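Side-chain contacts in penicillin-binding protein 2 (Pbp2) (Helicobacter pylori, PDB 5LP5), which probably cross-links cell-wall peptide chains as a penicillin-binding transpeptidase and forms a core wall-synthesis complex with MreC: residues G54-R59 with K197-K202; T189-E194 with L231-D236; R151-N156 with D277-I282; L255-E260 with A457-A462; Q172-D177 with Y182-G187. All coordinates share one frame; numbering follows the deposited sequence.

Contact 1 (G54-R59 with K197-K202)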
# COMPACT_ATOMS: atom_id res chain seq x y z
N GLY A 54 6.50 -4.15 -1.27
CA GLY A 54 7.31 -3.15 -1.98
C GLY A 54 6.66 -2.52 -3.20
O GLY A 54 5.85 -3.14 -3.88
N ASN A 55 7.02 -1.26 -3.46
CA ASN A 55 6.50 -0.54 -4.62
C ASN A 55 7.20 -0.96 -5.89
O ASN A 55 8.40 -1.27 -5.87
CB ASN A 55 6.70 0.96 -4.47
CG ASN A 55 5.79 1.59 -3.44
OD1 ASN A 55 4.75 1.04 -3.08
ND2 ASN A 55 6.19 2.76 -2.95
N ILE A 56 6.47 -0.93 -7.00
CA ILE A 56 7.06 -1.14 -8.31
C ILE A 56 7.14 0.18 -9.07
O ILE A 56 6.13 0.88 -9.25
CB ILE A 56 6.31 -2.22 -9.15
CG1 ILE A 56 6.37 -3.56 -8.44
CG2 ILE A 56 6.94 -2.38 -10.53
CD1 ILE A 56 5.52 -4.65 -9.07
N THR A 57 8.36 0.50 -9.52
CA THR A 57 8.62 1.77 -10.18
C THR A 57 9.16 1.63 -11.59
O THR A 57 10.04 0.82 -11.88
CB THR A 57 9.58 2.68 -9.36
OG1 THR A 57 10.60 1.90 -8.71
CG2 THR A 57 8.82 3.41 -8.31
N ASP A 58 8.54 2.41 -12.47
CA ASP A 58 9.06 2.89 -13.76
C ASP A 58 10.55 3.32 -13.76
O ASP A 58 11.17 3.63 -12.74
CB ASP A 58 8.14 4.07 -14.13
CG ASP A 58 8.60 4.86 -15.30
OD1 ASP A 58 8.05 4.68 -16.40
OD2 ASP A 58 9.47 5.72 -15.11
N ARG A 59 11.12 3.34 -14.96
CA ARG A 59 12.49 3.81 -15.18
C ARG A 59 12.82 5.12 -14.48
O ARG A 59 13.93 5.29 -14.00
CB ARG A 59 12.65 4.01 -16.69
CG ARG A 59 14.00 4.45 -17.14
CD ARG A 59 14.09 4.32 -18.64
NE ARG A 59 15.49 4.11 -18.98
CZ ARG A 59 16.13 2.96 -18.86
NH1 ARG A 59 15.52 1.86 -18.44
NH2 ARG A 59 17.41 2.91 -19.18
N LYS A 197 9.42 -12.78 -3.66
CA LYS A 197 10.28 -12.78 -2.49
C LYS A 197 10.84 -11.41 -2.18
O LYS A 197 10.81 -10.98 -1.03
CB LYS A 197 11.43 -13.76 -2.69
CG LYS A 197 11.00 -15.20 -2.61
CD LYS A 197 12.18 -16.10 -2.29
CE LYS A 197 11.79 -17.57 -2.40
NZ LYS A 197 11.41 -17.94 -3.79
N LEU A 198 11.37 -10.74 -3.20
CA LEU A 198 11.88 -9.38 -3.04
C LEU A 198 10.79 -8.43 -2.55
O LEU A 198 10.93 -7.81 -1.51
CB LEU A 198 12.45 -8.87 -4.37
CG LEU A 198 12.93 -7.42 -4.41
CD1 LEU A 198 14.14 -7.27 -3.53
CD2 LEU A 198 13.28 -6.95 -5.81
N LEU A 199 9.71 -8.35 -3.30
CA LEU A 199 8.64 -7.37 -3.05
C LEU A 199 7.99 -7.53 -1.68
O LEU A 199 7.62 -6.55 -1.01
CB LEU A 199 7.58 -7.46 -4.16
CG LEU A 199 8.07 -6.92 -5.50
CD1 LEU A 199 7.20 -7.41 -6.66
CD2 LEU A 199 8.12 -5.39 -5.47
N GLN A 200 7.87 -8.79 -1.27
CA GLN A 200 7.24 -9.13 -0.01
C GLN A 200 8.12 -8.78 1.17
O GLN A 200 7.65 -8.35 2.21
CB GLN A 200 6.93 -10.62 0.03
CG GLN A 200 6.08 -11.01 1.22
CD GLN A 200 5.20 -12.19 0.92
OE1 GLN A 200 5.69 -13.32 0.76
NE2 GLN A 200 3.89 -11.94 0.81
N GLY A 201 9.42 -8.98 1.01
CA GLY A 201 10.35 -8.75 2.11
C GLY A 201 10.35 -9.85 3.16
O GLY A 201 9.70 -10.87 2.99
N LYS A 202 11.09 -9.63 4.24
CA LYS A 202 11.25 -10.62 5.31
C LYS A 202 10.53 -10.12 6.56
O LYS A 202 10.60 -8.94 6.89
CB LYS A 202 12.73 -10.85 5.65
CG LYS A 202 13.61 -11.15 4.45
CD LYS A 202 15.04 -10.67 4.67
CE LYS A 202 15.80 -11.59 5.61
NZ LYS A 202 16.04 -12.93 4.99

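Contact 2 (T189-E194 with L231-D236)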
# COMPACT_ATOMS: atom_id res chain seq x y z
N THR A 189 0.74 -13.40 -11.17
CA THR A 189 1.30 -13.33 -12.53
C THR A 189 2.41 -12.32 -12.68
O THR A 189 2.55 -11.42 -11.86
CB THR A 189 0.24 -13.00 -13.58
OG1 THR A 189 -0.39 -11.75 -13.26
CG2 THR A 189 -0.81 -14.06 -13.56
N GLY A 190 3.20 -12.51 -13.72
CA GLY A 190 4.22 -11.54 -14.09
C GLY A 190 5.20 -11.16 -13.00
O GLY A 190 5.60 -12.00 -12.18
N ILE A 191 5.59 -9.89 -13.00
CA ILE A 191 6.62 -9.37 -12.09
C ILE A 191 6.25 -9.54 -10.62
O ILE A 191 7.11 -9.86 -9.80
CB ILE A 191 6.92 -7.88 -12.40
CG1 ILE A 191 7.69 -7.78 -13.72
CG2 ILE A 191 7.72 -7.20 -11.30
CD1 ILE A 191 9.13 -8.23 -13.66
N GLU A 192 4.98 -9.35 -10.29
CA GLU A 192 4.54 -9.54 -8.91
C GLU A 192 4.88 -10.95 -8.47
O GLU A 192 5.18 -11.19 -7.30
CB GLU A 192 3.05 -9.34 -8.79
CG GLU A 192 2.58 -7.91 -8.92
CD GLU A 192 2.71 -7.10 -7.64
OE1 GLU A 192 3.57 -7.46 -6.79
OE2 GLU A 192 1.95 -6.09 -7.48
N LYS A 193 4.78 -11.89 -9.40
CA LYS A 193 5.12 -13.27 -9.11
C LYS A 193 6.62 -13.50 -9.21
O LYS A 193 7.22 -14.05 -8.31
CB LYS A 193 4.39 -14.21 -10.05
CG LYS A 193 4.43 -15.62 -9.53
CD LYS A 193 4.04 -16.66 -10.53
CE LYS A 193 4.57 -18.00 -10.06
NZ LYS A 193 4.00 -19.10 -10.85
N GLU A 194 7.23 -13.09 -10.31
CA GLU A 194 8.65 -13.36 -10.53
C GLU A 194 9.49 -12.81 -9.36
O GLU A 194 10.40 -13.47 -8.88
CB GLU A 194 9.11 -12.80 -11.88
CG GLU A 194 10.57 -13.10 -12.25
CD GLU A 194 10.83 -14.47 -12.83
OE1 GLU A 194 9.87 -15.18 -13.16
OE2 GLU A 194 12.00 -14.82 -12.99
N LEU A 231 11.12 -2.03 -6.05
CA LEU A 231 11.68 -2.59 -7.29
C LEU A 231 11.50 -1.63 -8.46
O LEU A 231 10.40 -1.16 -8.75
CB LEU A 231 11.03 -3.94 -7.64
CG LEU A 231 11.46 -4.66 -8.92
CD1 LEU A 231 12.93 -5.03 -8.89
CD2 LEU A 231 10.63 -5.91 -9.11
N GLN A 232 12.60 -1.36 -9.14
CA GLN A 232 12.59 -0.46 -10.28
C GLN A 232 12.70 -1.23 -11.61
O GLN A 232 13.62 -2.04 -11.80
CB GLN A 232 13.73 0.55 -10.16
CG GLN A 232 13.47 1.81 -10.95
CD GLN A 232 14.70 2.67 -11.12
OE1 GLN A 232 15.83 2.29 -10.75
NE2 GLN A 232 14.48 3.85 -11.71
N LEU A 233 11.78 -0.93 -12.53
CA LEU A 233 11.72 -1.54 -13.85
C LEU A 233 12.19 -0.55 -14.91
O LEU A 233 12.10 0.67 -14.73
CB LEU A 233 10.30 -1.97 -14.22
CG LEU A 233 9.55 -2.86 -13.25
CD1 LEU A 233 8.24 -3.29 -13.84
CD2 LEU A 233 10.38 -4.08 -12.90
N SER A 234 12.65 -1.10 -16.03
CA SER A 234 13.21 -0.32 -17.12
C SER A 234 12.17 0.32 -18.03
O SER A 234 12.51 1.17 -18.84
CB SER A 234 14.13 -1.20 -17.96
OG SER A 234 13.46 -2.39 -18.35
N LEU A 235 10.91 -0.07 -17.89
CA LEU A 235 9.86 0.56 -18.69
C LEU A 235 9.89 2.09 -18.60
O LEU A 235 10.28 2.63 -17.58
CB LEU A 235 8.48 0.09 -18.23
CG LEU A 235 8.11 -1.38 -18.39
CD1 LEU A 235 6.71 -1.56 -17.81
CD2 LEU A 235 8.14 -1.80 -19.83
N ASP A 236 9.47 2.77 -19.66
CA ASP A 236 9.17 4.18 -19.59
C ASP A 236 7.68 4.36 -19.78
O ASP A 236 7.13 4.01 -20.80
CB ASP A 236 9.92 4.96 -20.67
CG ASP A 236 9.71 6.49 -20.57
OD1 ASP A 236 8.66 6.93 -20.04
OD2 ASP A 236 10.60 7.24 -21.04

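Contact 3 (R151-N156 with D277-I282)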
# COMPACT_ATOMS: atom_id res chain seq x y z
N ARG A 151 -3.49 -3.69 -2.51
CA ARG A 151 -2.62 -3.36 -3.62
C ARG A 151 -3.36 -2.42 -4.55
O ARG A 151 -4.60 -2.45 -4.65
CB ARG A 151 -2.20 -4.64 -4.36
CG ARG A 151 -0.96 -4.50 -5.25
CD ARG A 151 0.32 -4.29 -4.43
NE ARG A 151 1.55 -4.58 -5.18
CZ ARG A 151 2.77 -4.18 -4.82
NH1 ARG A 151 2.94 -3.48 -3.71
NH2 ARG A 151 3.83 -4.48 -5.57
N TYR A 152 -2.60 -1.58 -5.23
CA TYR A 152 -3.17 -0.57 -6.14
C TYR A 152 -2.26 -0.29 -7.34
O TYR A 152 -1.09 0.02 -7.19
CB TYR A 152 -3.43 0.72 -5.37
CG TYR A 152 -4.08 1.80 -6.21
CD1 TYR A 152 -5.40 1.67 -6.67
CD2 TYR A 152 -3.38 2.94 -6.54
CE1 TYR A 152 -5.98 2.65 -7.45
CE2 TYR A 152 -3.96 3.94 -7.30
CZ TYR A 152 -5.25 3.79 -7.76
OH TYR A 152 -5.79 4.79 -8.53
N TYR A 153 -2.85 -0.39 -8.53
CA TYR A 153 -2.15 -0.16 -9.79
C TYR A 153 -2.71 1.13 -10.37
O TYR A 153 -3.81 1.15 -10.93
CB TYR A 153 -2.33 -1.37 -10.73
CG TYR A 153 -1.88 -2.67 -10.07
CD1 TYR A 153 -0.60 -3.14 -10.23
CD2 TYR A 153 -2.74 -3.40 -9.24
CE1 TYR A 153 -0.17 -4.31 -9.61
CE2 TYR A 153 -2.32 -4.57 -8.61
CZ TYR A 153 -1.04 -5.01 -8.80
OH TYR A 153 -0.60 -6.15 -8.19
N PRO A 154 -1.98 2.24 -10.18
CA PRO A 154 -2.46 3.56 -10.57
C PRO A 154 -2.87 3.64 -12.02
O PRO A 154 -3.90 4.24 -12.34
CB PRO A 154 -1.27 4.49 -10.33
CG PRO A 154 -0.15 3.63 -9.91
CD PRO A 154 -0.68 2.31 -9.50
N ASN A 155 -2.10 3.02 -12.90
CA ASN A 155 -2.40 3.13 -14.33
C ASN A 155 -3.36 2.08 -14.87
O ASN A 155 -3.57 1.98 -16.07
CB ASN A 155 -1.11 3.13 -15.13
CG ASN A 155 -0.19 4.23 -14.69
OD1 ASN A 155 -0.14 5.29 -15.30
ND2 ASN A 155 0.53 3.99 -13.63
N ASN A 156 -3.95 1.30 -13.98
CA ASN A 156 -4.92 0.28 -14.36
C ASN A 156 -4.42 -0.82 -15.28
O ASN A 156 -3.84 -1.79 -14.80
CB ASN A 156 -6.18 0.95 -14.91
CG ASN A 156 -6.95 1.66 -13.82
OD1 ASN A 156 -7.53 1.04 -12.93
ND2 ASN A 156 -6.89 2.96 -13.85
N ASP A 277 -8.98 -4.98 -11.02
CA ASP A 277 -10.19 -5.81 -10.88
C ASP A 277 -9.91 -7.15 -10.18
O ASP A 277 -10.83 -7.83 -9.75
CB ASP A 277 -10.85 -6.05 -12.25
CG ASP A 277 -11.31 -4.76 -12.91
OD1 ASP A 277 -11.60 -3.78 -12.19
OD2 ASP A 277 -11.36 -4.73 -14.16
N PHE A 278 -8.64 -7.52 -10.07
CA PHE A 278 -8.26 -8.74 -9.38
C PHE A 278 -8.01 -8.53 -7.88
O PHE A 278 -8.07 -9.49 -7.11
CB PHE A 278 -7.02 -9.38 -10.04
CG PHE A 278 -7.32 -10.05 -11.34
CD1 PHE A 278 -7.35 -9.32 -12.51
CD2 PHE A 278 -7.62 -11.41 -11.39
CE1 PHE A 278 -7.66 -9.92 -13.72
CE2 PHE A 278 -7.93 -12.02 -12.58
CZ PHE A 278 -7.95 -11.27 -13.75
N VAL A 279 -7.75 -7.30 -7.46
CA VAL A 279 -7.14 -7.09 -6.14
C VAL A 279 -7.91 -7.68 -4.94
O VAL A 279 -7.28 -8.29 -4.05
CB VAL A 279 -6.75 -5.62 -5.90
CG1 VAL A 279 -6.28 -5.41 -4.47
CG2 VAL A 279 -5.66 -5.19 -6.88
N GLY A 280 -9.23 -7.53 -4.89
CA GLY A 280 -10.00 -8.07 -3.77
C GLY A 280 -10.67 -9.39 -4.08
O GLY A 280 -11.76 -9.64 -3.60
N GLY A 281 -10.00 -10.25 -4.86
CA GLY A 281 -10.67 -11.38 -5.55
C GLY A 281 -11.39 -10.84 -6.77
O GLY A 281 -11.85 -9.71 -6.75
N ILE A 282 -11.46 -11.61 -7.85
CA ILE A 282 -12.16 -11.17 -9.07
C ILE A 282 -13.64 -11.50 -8.97
O ILE A 282 -14.00 -12.55 -8.45
CB ILE A 282 -11.56 -11.80 -10.36
CG1 ILE A 282 -12.24 -11.24 -11.62
CG2 ILE A 282 -11.63 -13.33 -10.33
CD1 ILE A 282 -11.50 -10.11 -12.26

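Contact 4 (L255-E260 with A457-A462)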
# COMPACT_ATOMS: atom_id res chain seq x y z
N LEU A 255 7.40 -4.24 -28.64
CA LEU A 255 8.57 -4.32 -27.78
C LEU A 255 9.61 -3.34 -28.21
O LEU A 255 9.94 -3.26 -29.38
CB LEU A 255 9.20 -5.71 -27.88
CG LEU A 255 8.48 -6.87 -27.21
CD1 LEU A 255 9.05 -8.19 -27.71
CD2 LEU A 255 8.63 -6.75 -25.70
N VAL A 256 10.12 -2.58 -27.25
CA VAL A 256 11.28 -1.72 -27.48
C VAL A 256 12.37 -2.19 -26.54
O VAL A 256 12.09 -2.48 -25.37
CB VAL A 256 10.96 -0.25 -27.18
CG1 VAL A 256 12.22 0.59 -27.29
CG2 VAL A 256 9.91 0.27 -28.14
N MET A 257 13.60 -2.26 -27.04
CA MET A 257 14.69 -2.76 -26.22
C MET A 257 16.03 -2.09 -26.46
O MET A 257 16.50 -1.99 -27.57
CB MET A 257 14.87 -4.25 -26.44
CG MET A 257 15.97 -4.85 -25.58
SD MET A 257 16.24 -6.62 -25.81
CE MET A 257 16.88 -6.69 -27.48
N ASP A 258 16.65 -1.66 -25.37
CA ASP A 258 18.05 -1.22 -25.39
C ASP A 258 18.92 -2.41 -25.79
O ASP A 258 19.13 -3.32 -24.99
CB ASP A 258 18.42 -0.70 -24.00
CG ASP A 258 19.79 -0.07 -23.94
OD1 ASP A 258 20.67 -0.51 -24.71
OD2 ASP A 258 20.00 0.85 -23.11
N ALA A 259 19.43 -2.39 -27.01
CA ALA A 259 20.14 -3.54 -27.59
C ALA A 259 21.56 -3.77 -27.06
O ALA A 259 22.24 -4.74 -27.45
CB ALA A 259 20.16 -3.41 -29.11
N GLU A 260 22.02 -2.88 -26.17
CA GLU A 260 23.35 -2.99 -25.55
C GLU A 260 23.36 -3.69 -24.19
O GLU A 260 24.41 -4.18 -23.78
CB GLU A 260 23.98 -1.60 -25.38
CG GLU A 260 24.30 -0.90 -26.68
CD GLU A 260 24.77 0.53 -26.50
OE1 GLU A 260 24.10 1.28 -25.75
OE2 GLU A 260 25.79 0.88 -27.12
N ALA A 457 21.35 -9.67 -26.60
CA ALA A 457 20.86 -9.12 -25.36
C ALA A 457 19.86 -10.07 -24.72
O ALA A 457 19.02 -10.64 -25.41
CB ALA A 457 20.18 -7.78 -25.62
N THR A 458 19.97 -10.25 -23.42
CA THR A 458 18.90 -10.89 -22.64
C THR A 458 17.88 -9.82 -22.24
O THR A 458 18.20 -8.98 -21.39
CB THR A 458 19.46 -11.55 -21.37
OG1 THR A 458 20.36 -12.60 -21.72
CG2 THR A 458 18.37 -12.12 -20.52
N PRO A 459 16.66 -9.85 -22.86
CA PRO A 459 15.64 -8.85 -22.47
C PRO A 459 15.26 -9.02 -21.03
O PRO A 459 15.21 -10.15 -20.56
CB PRO A 459 14.45 -9.18 -23.37
CG PRO A 459 15.02 -9.97 -24.50
CD PRO A 459 16.14 -10.76 -23.89
N HIS A 460 15.03 -7.92 -20.33
CA HIS A 460 14.65 -8.00 -18.93
C HIS A 460 13.95 -6.73 -18.56
O HIS A 460 14.00 -5.77 -19.30
CB HIS A 460 15.85 -8.27 -18.00
CG HIS A 460 16.94 -7.25 -18.08
ND1 HIS A 460 17.87 -7.23 -19.10
CD2 HIS A 460 17.25 -6.22 -17.26
CE1 HIS A 460 18.70 -6.22 -18.91
NE2 HIS A 460 18.35 -5.60 -17.79
N PHE A 461 13.25 -6.76 -17.43
CA PHE A 461 12.47 -5.62 -16.94
C PHE A 461 13.11 -4.99 -15.70
O PHE A 461 13.03 -3.78 -15.51
CB PHE A 461 11.05 -6.05 -16.60
CG PHE A 461 10.22 -6.39 -17.80
CD1 PHE A 461 9.60 -5.39 -18.53
CD2 PHE A 461 10.05 -7.70 -18.19
CE1 PHE A 461 8.82 -5.69 -19.62
CE2 PHE A 461 9.28 -8.02 -19.29
CZ PHE A 461 8.66 -7.01 -20.00
N ALA A 462 13.71 -5.80 -14.84
CA ALA A 462 14.29 -5.29 -13.61
C ALA A 462 15.65 -4.60 -13.86
O ALA A 462 16.64 -5.26 -14.19
CB ALA A 462 14.45 -6.43 -12.61

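Contact 5 (Q172-D177 with Y182-G187)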
# COMPACT_ATOMS: atom_id res chain seq x y z
N GLN A 172 -1.92 -23.97 -1.64
CA GLN A 172 -0.70 -24.47 -2.28
C GLN A 172 0.44 -23.46 -2.27
O GLN A 172 1.60 -23.86 -2.25
CB GLN A 172 -0.97 -24.91 -3.73
CG GLN A 172 0.12 -25.81 -4.30
CD GLN A 172 -0.45 -26.96 -5.13
OE1 GLN A 172 -1.24 -26.74 -6.06
NE2 GLN A 172 -0.07 -28.18 -4.80
N ASP A 173 0.10 -22.18 -2.32
CA ASP A 173 1.09 -21.09 -2.18
C ASP A 173 1.78 -21.09 -0.79
O ASP A 173 2.99 -20.88 -0.70
CB ASP A 173 0.43 -19.71 -2.43
CG ASP A 173 0.50 -19.27 -3.90
OD1 ASP A 173 1.51 -19.56 -4.57
OD2 ASP A 173 -0.45 -18.60 -4.38
N LEU A 174 1.01 -21.30 0.27
CA LEU A 174 1.54 -21.35 1.65
C LEU A 174 2.56 -22.47 1.78
O LEU A 174 3.53 -22.34 2.52
CB LEU A 174 0.44 -21.63 2.66
CG LEU A 174 -0.77 -20.70 2.79
CD1 LEU A 174 -1.64 -21.23 3.92
CD2 LEU A 174 -0.36 -19.25 3.03
N LYS A 175 2.29 -23.56 1.06
CA LYS A 175 3.19 -24.72 0.96
C LYS A 175 4.48 -24.36 0.22
O LYS A 175 5.57 -24.69 0.67
CB LYS A 175 2.44 -25.85 0.23
CG LYS A 175 3.04 -27.24 0.28
CD LYS A 175 2.67 -28.01 -0.99
CE LYS A 175 2.68 -29.52 -0.81
NZ LYS A 175 4.06 -30.06 -0.63
N ASP A 176 4.34 -23.68 -0.92
CA ASP A 176 5.48 -23.30 -1.78
C ASP A 176 6.55 -22.50 -1.05
O ASP A 176 7.74 -22.80 -1.15
CB ASP A 176 5.01 -22.45 -2.96
CG ASP A 176 4.30 -23.26 -4.03
OD1 ASP A 176 4.38 -24.52 -4.01
OD2 ASP A 176 3.67 -22.62 -4.90
N ASP A 177 6.12 -21.46 -0.35
CA ASP A 177 7.01 -20.62 0.43
C ASP A 177 6.34 -20.39 1.77
O ASP A 177 5.40 -19.60 1.86
CB ASP A 177 7.26 -19.29 -0.28
CG ASP A 177 8.35 -18.47 0.38
OD1 ASP A 177 9.54 -18.73 0.10
OD2 ASP A 177 8.02 -17.57 1.17
N TYR A 182 2.38 -14.71 6.56
CA TYR A 182 2.29 -13.56 7.46
C TYR A 182 1.54 -12.40 6.83
O TYR A 182 1.00 -11.55 7.54
CB TYR A 182 3.68 -13.10 7.91
CG TYR A 182 4.42 -14.14 8.70
CD1 TYR A 182 3.99 -14.53 9.96
CD2 TYR A 182 5.57 -14.75 8.18
CE1 TYR A 182 4.66 -15.51 10.67
CE2 TYR A 182 6.26 -15.72 8.88
CZ TYR A 182 5.81 -16.10 10.14
OH TYR A 182 6.50 -17.07 10.85
N SER A 183 1.51 -12.37 5.50
CA SER A 183 0.76 -11.34 4.76
C SER A 183 -0.52 -11.88 4.12
O SER A 183 -1.50 -11.15 4.03
CB SER A 183 1.65 -10.70 3.69
OG SER A 183 2.62 -11.61 3.21
N GLN A 184 -0.51 -13.13 3.69
CA GLN A 184 -1.58 -13.68 2.84
C GLN A 184 -1.77 -12.87 1.55
O GLN A 184 -2.88 -12.79 1.01
CB GLN A 184 -2.90 -13.86 3.61
CG GLN A 184 -3.30 -15.34 3.83
CD GLN A 184 -2.75 -15.94 5.11
OE1 GLN A 184 -3.07 -15.48 6.20
NE2 GLN A 184 -1.95 -16.99 4.99
N ILE A 185 -0.67 -12.31 1.05
CA ILE A 185 -0.64 -11.56 -0.20
C ILE A 185 0.56 -12.04 -1.01
O ILE A 185 1.72 -11.85 -0.62
CB ILE A 185 -0.51 -10.04 0.05
CG1 ILE A 185 -1.73 -9.50 0.81
CG2 ILE A 185 -0.35 -9.26 -1.25
CD1 ILE A 185 -3.05 -9.72 0.10
N VAL A 186 0.28 -12.65 -2.15
CA VAL A 186 1.32 -13.21 -3.02
C VAL A 186 1.11 -12.87 -4.50
O VAL A 186 -0.03 -12.66 -4.95
CB VAL A 186 1.44 -14.74 -2.86
CG1 VAL A 186 2.29 -15.08 -1.65
CG2 VAL A 186 0.07 -15.38 -2.75
N GLY A 187 2.20 -12.79 -5.24
CA GLY A 187 2.13 -12.46 -6.65
C GLY A 187 1.59 -13.66 -7.37
O GLY A 187 1.98 -14.78 -7.06

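Contact 1 (G54-R59 with K197-K202)
L199, near the end of helix 196-200, is the residue through which this helix meets G54 and I56. Just before it, L198 turns its side chain off to L231 on the neighbouring strand, so the work against 54-59 falls to the next residue. L199 acts in two ways. Its carbonyl O takes a nearly straight hydrogen bond from G54 N (2.7 Å, 171° at the hydrogen), with the donor tilted 22° from the carbonyl plane. Its side chain reaches across to the same segment: CG stands anti to its own carbonyl carbon (chi1 -71°), which sends L199 CD2 against I56 CG1 at 3.9 Å and L199 CD1 to I56 CD1 at 4.0 Å. The two side chains cross at about a right angle, and L199 CD2 also lies 3.6 Å from G54 O. Beyond L199 the helix stops. G201 leaves helical geometry with a positive phi, while its N still bonds back to K197 O at 3.2 Å. The contact places the end of helix 196-200 beside the short strand 56-57, which pairs in parallel with strand 231-232 and antiparallel with strand 63-76, while I191 and E192 of helix 190-194 cover I56 as well.

Contact 2 (T189-E194 with L231-D236)
I191 of helix 190-194 reaches two leucines, L231 on strand 231-232 and L233 just beyond it. The closer of the two meetings is with L231. There I191 CG2, the branch trans to the residue's own N, lies 3.9 Å from L231 CD2, and the two side chains cross obliquely. L231 presents that methyl because its CG is anti to its own backbone N (chi1 179°). The second meeting is looser: I191 CD1 comes only to 4.4 Å of L233 CD2. The backbones stay well apart, with the CA atoms of I191 and L233, the nearest pair, separated by 9.5 Å, so side chains alone bridge the gap. I56 touches both I191 and L233, and V162 and L163 of helix 160-163 add to the same apolar cluster. The other side of the helix is different in kind. K193 is exposed there, whereas the buried carboxylate of E192, which starts out away from the strand, is answered by R53, R151 and Y153 OH. No hydrogen bond links the two segments. The chemistry between them is therefore burial of branched aliphatic carbon, an attachment with little directional demand, and the buried charge nearby is settled with partners of its own.

Contact 3 (R151-N156 with D277-I282)
A type I beta turn from F278 to G281, in the loop between strand 264-270 and helix 284-291, sets V279 against R151 at the end of strand 144-152 and Y153 just past it. The strand falls in the sequence range of the dimerisation domain and the loop in that of the transpeptidase domain, so the contact joins the two parts of the protein. V279, the second residue of the turn, spreads its methyls over this part of the chain. With CG1 anti to its backbone N (chi1 173°), that methyl sits 3.4 Å from R151 O and 4.2 Å from R151 CB. The other methyl, CG2, reaches the Y153 ring in its plane, at the edge, 3.8 Å from CE2. Neither tyrosine nor arginine spends its polar end here: Y153 OH and R151 NE both bind the carboxylate of E192, which probably fixes the ring and the guanidinium in place beside the valine. Y153 also opens a second type I turn, closed by N156 N bonding to Y153 O, and the chain leaves the strand through it. F278 stacks with Y165, which Y153 also touches, and packs on W287 and L290 of helix 284-291. Within the loop, I282 CD1 lies over the centre of the F278 ring, 3.9 Å above its plane.

Contact 4 (L255-E260 with A457-A462)
M257 on strand 252-258, part of the five-stranded antiparallel sheet of the penicillin-binding transpeptidase fold, reaches A457 and P459 in the loop that follows helix 441-453. Its CB points toward that loop, and from there the chain runs straight: CG is anti to the backbone N (chi1 -178°) and SD is anti to CA in turn. The sulfur thus arrives over the proline, 3.8 Å from P459 CG and 4.0 Å from P459 CB, with the two side chains inclined to each other. At SD the methionine bends (chi3 67°), and this carries CE aside to A457 CB at 3.9 Å. The same A457 methyl is 4.1 Å from A259 O, just past the strand end. L445 of helix 441-453 packs on M257 and L442 of that helix on P459, so sheet, loop and helix meet in one buried apolar layer. No hydrogen bond crosses between the segments; each instead shapes itself. In the loop, H460 ND1 donates to T458 O (2.9 Å), a bond lying in both the carbonyl plane and the imidazole plane, which pins the ring back on its own chain. The strand gives way to an Asx turn, in which E260 N bonds to D258 OD1 at 3.1 Å and meets that oxygen nearly along its C-O axis.

Contact 5 (Q172-D177 with Y182-G187)
Two flat groups mark this contact: the carboxylate of D173, with V186 CG2 above its plane toward the OD2 side, and the amide of Q184, with L174 CD2 beyond its nitrogen end. The valine methyl is 3.6 Å from D173 OD2 and 4.1 Å from D173 CG, and the two side chains pass alongside one another, running opposite ways. V186 offers CG2 because its chi1 of -82° sets this methyl between the backbone N and the carbonyl carbon. The second pair is L174 CD2 and Q184 NE2, 3.4 Å apart, brought together as the glutamine chain bends at chi2. The pairs join helix 171-176 to V186 of strand 185-187 and to Q184 just before it, a helix followed closely by a strand, within the sequence range of the dimerisation domain. V186 bonds through its backbone to G167 of strand 166-168, the other member of this small antiparallel sheet. The helix closes with D177 N on D173 O at 3.2 Å, an oxygen that N180 ND2 also binds. No hydrogen bond or salt bridge spans the two segments. D173 OD2 forms its salt bridge with K188, just past the strand, so the valine methyl borders a charge already paired, and the contact amounts to mixed polar-apolar packing that is partly buried, with V186 itself buried.

Overall arrangement
Contacts 1 to 4 are buried, whereas contact 5 lies at a partly exposed edge, its centre about 23 Å from that of the chain. Contacts 1 and 2 bring successive helices to neighbouring strands, 56-57 and 231-232, of one sheet, which contact 3 reaches through strand 144-152. E192 links contacts 2 and 3, and R151 of contact 3 bonds to G54 O of contact 1. Contact 4 belongs to the antiparallel five-stranded sheet but touches contact 2, where S234 N meets F461 O. Contact 1 alone has a hydrogen bond between its segments; contacts 2 and 4 are essentially apolar between side chains, contact 3 sets a valine against backbone and ring, and contact 5 mixes polar with aliphatic groups.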